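Local coordinates for protein transcriptional regulator (Enterococcus faecalis, PDB 3QFI) that is a putative transcriptional regulator of the LytR-CpsA-Psr family of bacterial cell-envelope proteins, its exact role undefined, at residues A[59-64]-A[168-173]; A[67-70]-A[75-78]; A[80-85]-A[89-94]. All coordinates share one frame; numbering follows the deposited sequence.

Interaction 1: A[59-64]-A[168-173]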
loop_
_atom_site.group_PDB
_atom_site.type_symbol
_atom_site.label_atom_id
_atom_site.label_comp_id
_atom_site.label_asym_id
_atom_site.label_seq_id
_atom_site.Cartn_x
_atom_site.Cartn_y
_atom_site.Cartn_z
ATOM N N MET A 59 -0.540 -5.860 -4.993
ATOM C CA MET A 59 -0.609 -4.590 -4.280
ATOM C C MET A 59 -1.924 -4.584 -3.526
ATOM O O MET A 59 -2.899 -5.207 -3.944
ATOM C CB MET A 59 -0.572 -3.417 -5.260
ATOM C CG MET A 59 0.715 -3.311 -6.067
ATOM S SD MET A 59 0.647 -1.937 -7.263
ATOM C CE MET A 59 1.966 -0.897 -6.661
ATOM N N ILE A 60 -1.951 -3.868 -2.416
ATOM C CA ILE A 60 -3.141 -3.823 -1.598
ATOM C C ILE A 60 -3.251 -2.460 -0.943
ATOM O O ILE A 60 -2.461 -2.107 -0.078
ATOM C CB ILE A 60 -3.091 -4.943 -0.505
ATOM C CG1 ILE A 60 -4.245 -5.919 -0.679
ATOM C CG2 ILE A 60 -3.183 -4.347 0.878
ATOM C CD1 ILE A 60 -5.608 -5.317 -0.422
ATOM N N SER A 61 -4.223 -1.684 -1.390
ATOM C CA SER A 61 -4.466 -0.371 -0.833
ATOM C C SER A 61 -5.281 -0.553 0.437
ATOM O O SER A 61 -6.230 -1.350 0.459
ATOM C CB SER A 61 -5.293 0.467 -1.799
ATOM O OG SER A 61 -4.577 0.779 -2.979
ATOM N N LEU A 62 -4.921 0.169 1.492
ATOM C CA LEU A 62 -5.684 0.106 2.737
ATOM C C LEU A 62 -6.335 1.471 2.970
ATOM O O LEU A 62 -5.645 2.478 3.124
ATOM C CB LEU A 62 -4.771 -0.243 3.914
ATOM C CG LEU A 62 -4.185 -1.656 3.841
ATOM C CD1 LEU A 62 -3.037 -1.809 4.810
ATOM C CD2 LEU A 62 -5.286 -2.658 4.132
ATOM N N ASP A 63 -7.662 1.501 2.977
ATOM C CA ASP A 63 -8.396 2.744 3.209
ATOM C C ASP A 63 -8.126 3.206 4.642
ATOM O O ASP A 63 -8.072 2.390 5.555
ATOM C CB ASP A 63 -9.900 2.523 3.010
ATOM C CG ASP A 63 -10.698 3.814 3.084
ATOM O OD1 ASP A 63 -10.699 4.484 4.145
ATOM O OD2 ASP A 63 -11.339 4.162 2.073
ATOM N N ARG A 64 -7.954 4.511 4.826
ATOM C CA ARG A 64 -7.674 5.078 6.137
ATOM C C ARG A 64 -8.859 4.992 7.093
ATOM O O ARG A 64 -8.694 5.039 8.315
ATOM C CB ARG A 64 -7.241 6.546 5.996
ATOM C CG ARG A 64 -8.332 7.499 5.479
ATOM C CD ARG A 64 -7.823 8.944 5.318
ATOM N NE ARG A 64 -6.792 9.023 4.282
ATOM C CZ ARG A 64 -6.198 10.143 3.864
ATOM N NH1 ARG A 64 -6.511 11.326 4.385
ATOM N NH2 ARG A 64 -5.282 10.071 2.904
ATOM N N GLY A 168 -10.783 5.764 -6.369
ATOM C CA GLY A 168 -10.069 6.314 -7.504
ATOM C C GLY A 168 -8.655 6.669 -7.090
ATOM O O GLY A 168 -7.687 6.141 -7.638
ATOM N N ARG A 169 -8.529 7.561 -6.113
ATOM C CA ARG A 169 -7.225 7.965 -5.621
ATOM C C ARG A 169 -6.348 6.759 -5.290
ATOM O O ARG A 169 -5.163 6.757 -5.606
ATOM C CB ARG A 169 -7.391 8.853 -4.394
ATOM C CG ARG A 169 -6.115 9.119 -3.648
ATOM C CD ARG A 169 -6.328 10.224 -2.641
ATOM N NE ARG A 169 -5.314 10.180 -1.599
ATOM C CZ ARG A 169 -4.820 11.255 -0.998
ATOM N NH1 ARG A 169 -5.247 12.467 -1.344
ATOM N NH2 ARG A 169 -3.900 11.118 -0.051
ATOM N N GLN A 170 -6.934 5.740 -4.665
ATOM C CA GLN A 170 -6.209 4.518 -4.308
ATOM C C GLN A 170 -5.717 3.811 -5.580
ATOM O O GLN A 170 -4.564 3.376 -5.659
ATOM C CB GLN A 170 -7.109 3.568 -3.481
ATOM C CG GLN A 170 -7.391 4.024 -2.021
ATOM C CD GLN A 170 -8.439 3.156 -1.282
ATOM O OE1 GLN A 170 -8.303 1.926 -1.181
ATOM N NE2 GLN A 170 -9.477 3.804 -0.747
ATOM N N ARG A 171 -6.589 3.707 -6.578
ATOM C CA ARG A 171 -6.225 3.066 -7.839
ATOM C C ARG A 171 -5.069 3.841 -8.486
ATOM O O ARG A 171 -4.128 3.242 -8.981
ATOM C CB ARG A 171 -7.456 3.007 -8.759
ATOM C CG ARG A 171 -7.185 2.799 -10.252
ATOM C CD ARG A 171 -6.612 1.425 -10.598
ATOM N NE ARG A 171 -5.202 1.265 -10.223
ATOM C CZ ARG A 171 -4.469 0.189 -10.510
ATOM N NH1 ARG A 171 -3.197 0.124 -10.128
ATOM N NH2 ARG A 171 -5.007 -0.824 -11.185
ATOM N N ARG A 172 -5.135 5.171 -8.462
ATOM C CA ARG A 172 -4.074 5.996 -9.034
ATOM C C ARG A 172 -2.760 5.873 -8.256
ATOM O O ARG A 172 -1.677 5.909 -8.845
ATOM C CB ARG A 172 -4.493 7.472 -9.083
ATOM C CG ARG A 172 -5.226 7.865 -10.352
ATOM C CD ARG A 172 -5.568 9.364 -10.409
ATOM N NE ARG A 172 -6.704 9.767 -9.569
ATOM C CZ ARG A 172 -6.602 10.268 -8.340
ATOM N NH1 ARG A 172 -5.415 10.431 -7.774
ATOM N NH2 ARG A 172 -7.691 10.655 -7.691
ATOM N N GLN A 173 -2.839 5.738 -6.938
ATOM C CA GLN A 173 -1.625 5.600 -6.146
ATOM C C GLN A 173 -0.950 4.274 -6.453
ATOM O O GLN A 173 0.282 4.184 -6.451
ATOM C CB GLN A 173 -1.943 5.701 -4.660
ATOM C CG GLN A 173 -2.269 7.120 -4.242
ATOM C CD GLN A 173 -2.722 7.227 -2.801
ATOM O OE1 GLN A 173 -2.967 8.328 -2.305
ATOM N NE2 GLN A 173 -2.843 6.085 -2.120
#

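Interaction 2: A[67-70]-A[75-78]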
loop_
_atom_site.group_PDB
_atom_site.type_symbol
_atom_site.label_atom_id
_atom_site.label_comp_id
_atom_site.label_asym_id
_atom_site.label_seq_id
_atom_site.Cartn_x
_atom_site.Cartn_y
_atom_site.Cartn_z
ATOM N N LEU A 67 -12.014 0.256 9.988
ATOM C CA LEU A 67 -12.087 0.057 11.436
ATOM C C LEU A 67 -11.442 -1.268 11.793
ATOM O O LEU A 67 -11.817 -2.309 11.247
ATOM C CB LEU A 67 -13.541 0.065 11.896
ATOM C CG LEU A 67 -13.811 0.043 13.389
ATOM C CD1 LEU A 67 -13.319 1.349 14.036
ATOM C CD2 LEU A 67 -15.314 -0.124 13.613
ATOM N N THR A 68 -10.472 -1.226 12.702
ATOM C CA THR A 68 -9.776 -2.434 13.139
ATOM C C THR A 68 -9.176 -2.272 14.536
ATOM O O THR A 68 -9.334 -1.239 15.186
ATOM C CB THR A 68 -8.621 -2.806 12.181
ATOM O OG1 THR A 68 -7.826 -1.646 11.884
ATOM C CG2 THR A 68 -9.171 -3.382 10.897
ATOM N N ASP A 69 -8.496 -3.302 15.008
ATOM C CA ASP A 69 -7.879 -3.196 16.301
ATOM C C ASP A 69 -6.565 -2.461 16.082
ATOM O O ASP A 69 -5.836 -2.740 15.121
ATOM C CB ASP A 69 -7.650 -4.585 16.897
ATOM C CG ASP A 69 -8.941 -5.228 17.359
ATOM O OD1 ASP A 69 -9.652 -4.589 18.167
ATOM O OD2 ASP A 69 -9.261 -6.360 16.919
ATOM N N ILE A 70 -6.292 -1.482 16.938
ATOM C CA ILE A 70 -5.053 -0.729 16.839
ATOM C C ILE A 70 -4.097 -1.455 17.761
ATOM O O ILE A 70 -4.009 -1.124 18.934
ATOM C CB ILE A 70 -5.210 0.716 17.347
ATOM C CG1 ILE A 70 -6.396 1.399 16.667
ATOM C CG2 ILE A 70 -3.918 1.489 17.082
ATOM C CD1 ILE A 70 -6.235 1.614 15.181
ATOM N N THR A 75 -7.311 -0.405 21.667
ATOM C CA THR A 75 -8.553 0.213 21.255
ATOM C C THR A 75 -8.786 -0.202 19.809
ATOM O O THR A 75 -7.951 -0.883 19.198
ATOM C CB THR A 75 -8.518 1.785 21.369
ATOM O OG1 THR A 75 -7.627 2.345 20.395
ATOM C CG2 THR A 75 -8.060 2.221 22.766
ATOM N N GLN A 76 -9.946 0.176 19.292
ATOM C CA GLN A 76 -10.332 -0.099 17.920
ATOM C C GLN A 76 -10.593 1.267 17.344
ATOM O O GLN A 76 -11.485 1.967 17.819
ATOM C CB GLN A 76 -11.634 -0.907 17.838
ATOM C CG GLN A 76 -11.537 -2.374 18.234
ATOM C CD GLN A 76 -11.422 -2.558 19.739
ATOM O OE1 GLN A 76 -12.343 -2.223 20.487
ATOM N NE2 GLN A 76 -10.285 -3.085 20.189
ATOM N N ASP A 77 -9.815 1.644 16.336
ATOM C CA ASP A 77 -9.966 2.941 15.682
ATOM C C ASP A 77 -9.811 2.727 14.186
ATOM O O ASP A 77 -9.681 1.598 13.733
ATOM C CB ASP A 77 -8.884 3.914 16.167
ATOM C CG ASP A 77 -9.414 5.317 16.375
ATOM O OD1 ASP A 77 -10.140 5.828 15.486
ATOM O OD2 ASP A 77 -9.096 5.913 17.433
ATOM N N LYS A 78 -9.834 3.806 13.411
ATOM C CA LYS A 78 -9.636 3.675 11.972
ATOM C C LYS A 78 -8.137 3.523 11.744
ATOM O O LYS A 78 -7.347 4.248 12.346
ATOM C CB LYS A 78 -10.170 4.905 11.225
ATOM C CG LYS A 78 -9.766 6.235 11.818
ATOM C CD LYS A 78 -10.375 7.389 11.040
ATOM C CE LYS A 78 -11.856 7.179 10.795
ATOM N NZ LYS A 78 -12.460 8.287 10.004
#

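Interaction 3: A[80-85]-A[89-94]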
loop_
_atom_site.group_PDB
_atom_site.type_symbol
_atom_site.label_atom_id
_atom_site.label_comp_id
_atom_site.label_asym_id
_atom_site.label_seq_id
_atom_site.Cartn_x
_atom_site.Cartn_y
_atom_site.Cartn_z
ATOM N N ASN A 80 -6.014 4.530 9.929
ATOM C CA ASN A 80 -5.260 5.743 9.727
ATOM C C ASN A 80 -4.496 6.181 10.986
ATOM O O ASN A 80 -3.320 6.526 10.911
ATOM C CB ASN A 80 -6.224 6.833 9.287
ATOM C CG ASN A 80 -5.526 7.978 8.651
ATOM O OD1 ASN A 80 -6.082 9.072 8.548
ATOM N ND2 ASN A 80 -4.291 7.742 8.193
ATOM N N HIS A 81 -5.171 6.159 12.133
ATOM C CA HIS A 81 -4.575 6.575 13.399
ATOM C C HIS A 81 -3.512 5.649 13.962
ATOM O O HIS A 81 -2.953 5.926 15.025
ATOM C CB HIS A 81 -5.651 6.727 14.469
ATOM C CG HIS A 81 -6.709 7.723 14.132
ATOM N ND1 HIS A 81 -7.879 7.830 14.850
ATOM C CD2 HIS A 81 -6.779 8.652 13.151
ATOM C CE1 HIS A 81 -8.630 8.778 14.323
ATOM N NE2 HIS A 81 -7.986 9.294 13.290
ATOM N N ALA A 82 -3.250 4.539 13.287
ATOM C CA ALA A 82 -2.242 3.606 13.786
ATOM C C ALA A 82 -0.873 4.279 13.801
ATOM O O ALA A 82 -0.223 4.381 14.849
ATOM C CB ALA A 82 -2.198 2.354 12.919
ATOM N N TYR A 83 -0.437 4.732 12.631
ATOM C CA TYR A 83 0.845 5.392 12.534
ATOM C C TYR A 83 0.872 6.636 13.413
ATOM O O TYR A 83 1.836 6.857 14.133
ATOM C CB TYR A 83 1.152 5.754 11.081
ATOM C CG TYR A 83 2.517 6.393 10.913
ATOM C CD1 TYR A 83 2.705 7.744 11.194
ATOM C CD2 TYR A 83 3.627 5.643 10.522
ATOM C CE1 TYR A 83 3.953 8.342 11.096
ATOM C CE2 TYR A 83 4.896 6.236 10.420
ATOM C CZ TYR A 83 5.043 7.594 10.709
ATOM O OH TYR A 83 6.259 8.227 10.598
ATOM N N ALA A 84 -0.198 7.426 13.377
ATOM C CA ALA A 84 -0.301 8.666 14.156
ATOM C C ALA A 84 -0.171 8.520 15.682
ATOM O O ALA A 84 0.185 9.479 16.377
ATOM C CB ALA A 84 -1.622 9.367 13.817
ATOM N N PHE A 85 -0.465 7.323 16.189
ATOM C CA PHE A 85 -0.404 7.021 17.618
ATOM C C PHE A 85 0.889 6.336 18.056
ATOM O O PHE A 85 1.417 6.638 19.136
ATOM C CB PHE A 85 -1.600 6.138 18.016
ATOM C CG PHE A 85 -2.909 6.885 18.104
ATOM C CD1 PHE A 85 -4.105 6.201 18.327
ATOM C CD2 PHE A 85 -2.939 8.278 18.001
ATOM C CE1 PHE A 85 -5.309 6.895 18.453
ATOM C CE2 PHE A 85 -4.130 8.980 18.124
ATOM C CZ PHE A 85 -5.321 8.288 18.351
ATOM N N GLU A 89 5.966 1.289 13.939
ATOM C CA GLU A 89 5.750 0.042 14.651
ATOM C C GLU A 89 4.269 -0.291 14.792
ATOM O O GLU A 89 3.827 -1.364 14.380
ATOM C CB GLU A 89 6.385 0.126 16.037
ATOM C CG GLU A 89 6.234 -1.132 16.865
ATOM C CD GLU A 89 6.064 -0.830 18.341
ATOM O OE1 GLU A 89 5.006 -0.260 18.712
ATOM O OE2 GLU A 89 6.985 -1.157 19.128
ATOM N N MET A 90 3.505 0.625 15.385
ATOM C CA MET A 90 2.085 0.392 15.581
ATOM C C MET A 90 1.368 0.151 14.261
ATOM O O MET A 90 0.433 -0.651 14.213
ATOM C CB MET A 90 1.448 1.564 16.342
ATOM C CG MET A 90 0.010 1.345 16.795
ATOM S SD MET A 90 -0.365 2.406 18.217
ATOM C CE MET A 90 0.610 1.509 19.454
ATOM N N ALA A 91 1.797 0.815 13.187
ATOM C CA ALA A 91 1.155 0.624 11.878
ATOM C C ALA A 91 1.443 -0.772 11.334
ATOM O O ALA A 91 0.530 -1.481 10.906
ATOM C CB ALA A 91 1.639 1.664 10.886
ATOM N N ILE A 92 2.714 -1.162 11.355
ATOM C CA ILE A 92 3.091 -2.480 10.879
ATOM C C ILE A 92 2.311 -3.558 11.634
ATOM O O ILE A 92 1.739 -4.451 11.023
ATOM C CB ILE A 92 4.588 -2.744 11.074
ATOM C CG1 ILE A 92 5.414 -1.806 10.194
ATOM C CG2 ILE A 92 4.894 -4.181 10.747
ATOM C CD1 ILE A 92 6.912 -1.863 10.479
ATOM N N ASN A 93 2.285 -3.483 12.959
ATOM C CA ASN A 93 1.565 -4.489 13.730
ATOM C C ASN A 93 0.070 -4.534 13.408
ATOM O O ASN A 93 -0.466 -5.607 13.159
ATOM C CB ASN A 93 1.782 -4.266 15.233
ATOM C CG ASN A 93 3.175 -4.690 15.690
ATOM O OD1 ASN A 93 3.457 -4.751 16.883
ATOM N ND2 ASN A 93 4.044 -4.985 14.739
ATOM N N THR A 94 -0.579 -3.371 13.404
ATOM C CA THR A 94 -2.005 -3.231 13.112
ATOM C C THR A 94 -2.353 -3.837 11.757
ATOM O O THR A 94 -3.340 -4.564 11.625
ATOM C CB THR A 94 -2.419 -1.726 13.161
ATOM O OG1 THR A 94 -2.559 -1.327 14.527
ATOM C CG2 THR A 94 -3.724 -1.468 12.418
#

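Interaction 1: A[59-64]-A[168-173]
Ser61 and Gln170 form the close-packed centre of this contact, where strand 56-62 meets the first turns of helix 166-184. Gln170 CB lies 3.8 Å from Ser61 OG. With CG beside its own backbone N (chi1 -72°) and an extended chain beyond, the glutamine lays its amide along the strand, from Ser61 toward Asp63, OE1 coming 3.4 Å from Ser61 CB. The serine hydroxyl is itself hydrogen-bonded to the side chain of Arg174, one turn further along the helix. At the other end of the same amide, NE2 is 3.4 Å from Asp63 OD2; the carboxylate and amide planes stand 79° apart, and Asp63 OD1 accepts a hydrogen bond from the backbone N of Asp65.

Toward solvent the packing thins to a single approach. Arg64 NH2 lies 3.4 Å from Arg169 NH2, with the two guanidinium groups nearly perpendicular. Arg169 reaches this point on an extended chain, and its NE makes a weak hydrogen bond to Gln173 OE1. Arg159 joins the two arginines, while Asp166 lies close to Asp63; such a charged cluster is consistent with the arginine-rich pocket of LytR-CpsA-Psr relatives. Behind the strand, Ile60 and Leu62 pack on strand 44-51, and Leu62 also meets helix 80-98, whereas Met59 continues the contact along helix 166-184.

Interaction 2: A[67-70]-A[75-78]
Leu67 with Lys78 and Asp69 with Gln76 are antiparallel non-hydrogen-bonded pairs, alternating with the hydrogen-bonded pair Thr68 and Asp77. The two short strands approach to 4.5 Å between axes, but their directions differ by 134°, so this beta hairpin is strongly twisted. Thr68 N bonds to Asp77 O at 3.1 Å, almost straight, whereas the return bond from Asp77 N to Thr68 O is bent and weak; Ile70 N also reaches Thr75 O, at 2.9 Å, but that end pair is loose.

On the face bearing Leu67, Asp69, Gln76 and Lys78, the acid and the glutamine run side by side in the same direction. Gln76 bends at chi2 (75°), and its NE2 makes a weak hydrogen bond to Asp69 OD1, whose exact geometry is doubtful because OD1 is also modelled too close to CG and CD of Gln76. Leu67 takes a different course, leaning CD1 over the neighbouring strand to 3.7 Å from Asp77 O. On the other face Ile70 lies obliquely across Asp77, with CG1 and CD1 each 3.6 Å from Asp77 CB. The aspartate head is turned back on its own strand, where the anti lone pair of OD1 receives Lys78 N at 2.9 Å.

Lys78 extends beyond the hairpin to the backbone O of Tyr243, a salt bridge with Asp65 and a cation-pi contact with Tyr244. The face with Thr68, Ile70 and Asp77 packs on helix 80-98, while Asp69 and Gln76 meet Phe278 of helix 269-280, and strand 243-247 borders Leu67.

Interaction 3: A[80-85]-A[89-94]
Met90 reaches back to Ala82 and Phe85 of the preceding turns, because helix 80-98 turns sharply between residues 85 and 89: the axes of segments 80-85 and 89-94 differ in direction by 147° and come within 7.3 Å. From Met90 CB, 3.6 Å from Ala82 O, the chain leaves with CG anti to the backbone N (chi1 -171°). CG remains 3.6 Å from the same oxygen, Ala82 O. SD lies 3.9 Å from both Ala82 O and Phe85 CB, and the chain bends at chi3 toward its terminal methyl.

Ala82 and Ala91 meet at the middle of the contact. Ala82 CB sits 3.9 Å from Ala91 CA and against Thr94, while Ala91 CB meets Tyr83 CB at 4.1 Å, near the plane and at the edge of the tyrosine ring. Thr94 OG1 bonds to Met90 O one turn back, which also accepts from Thr94 N on the opposite face of its carbonyl plane.

Met90 and Thr94 pack on Ile70 of strand 67-70, and Tyr83 and Ala91 rest on Met27 of strand 22-28, placing the folded helix between the hairpin and the central sheet.

In the fold
From the N terminus, strand 56-62 of the six-stranded mixed sheet enters interaction 1, whose loop closes only when helix 166-184 arrives about a hundred residues later. Interactions 2 and 3 both nest inside that loop without crossing: the hairpin 67-70/75-78 closes first, then the bend within helix 80-98. Centres of interactions 2 and 3 lie about 10 Å apart, and the two touch directly where strand 67-70 meets helix 80-98 and where Asp77 meets Phe85. Arg64 links the three, its backbone O packing on Lys78 and probably accepting a hydrogen bond from Asn80 N. Together they tie the sheet to the helices beside it and to the hairpin.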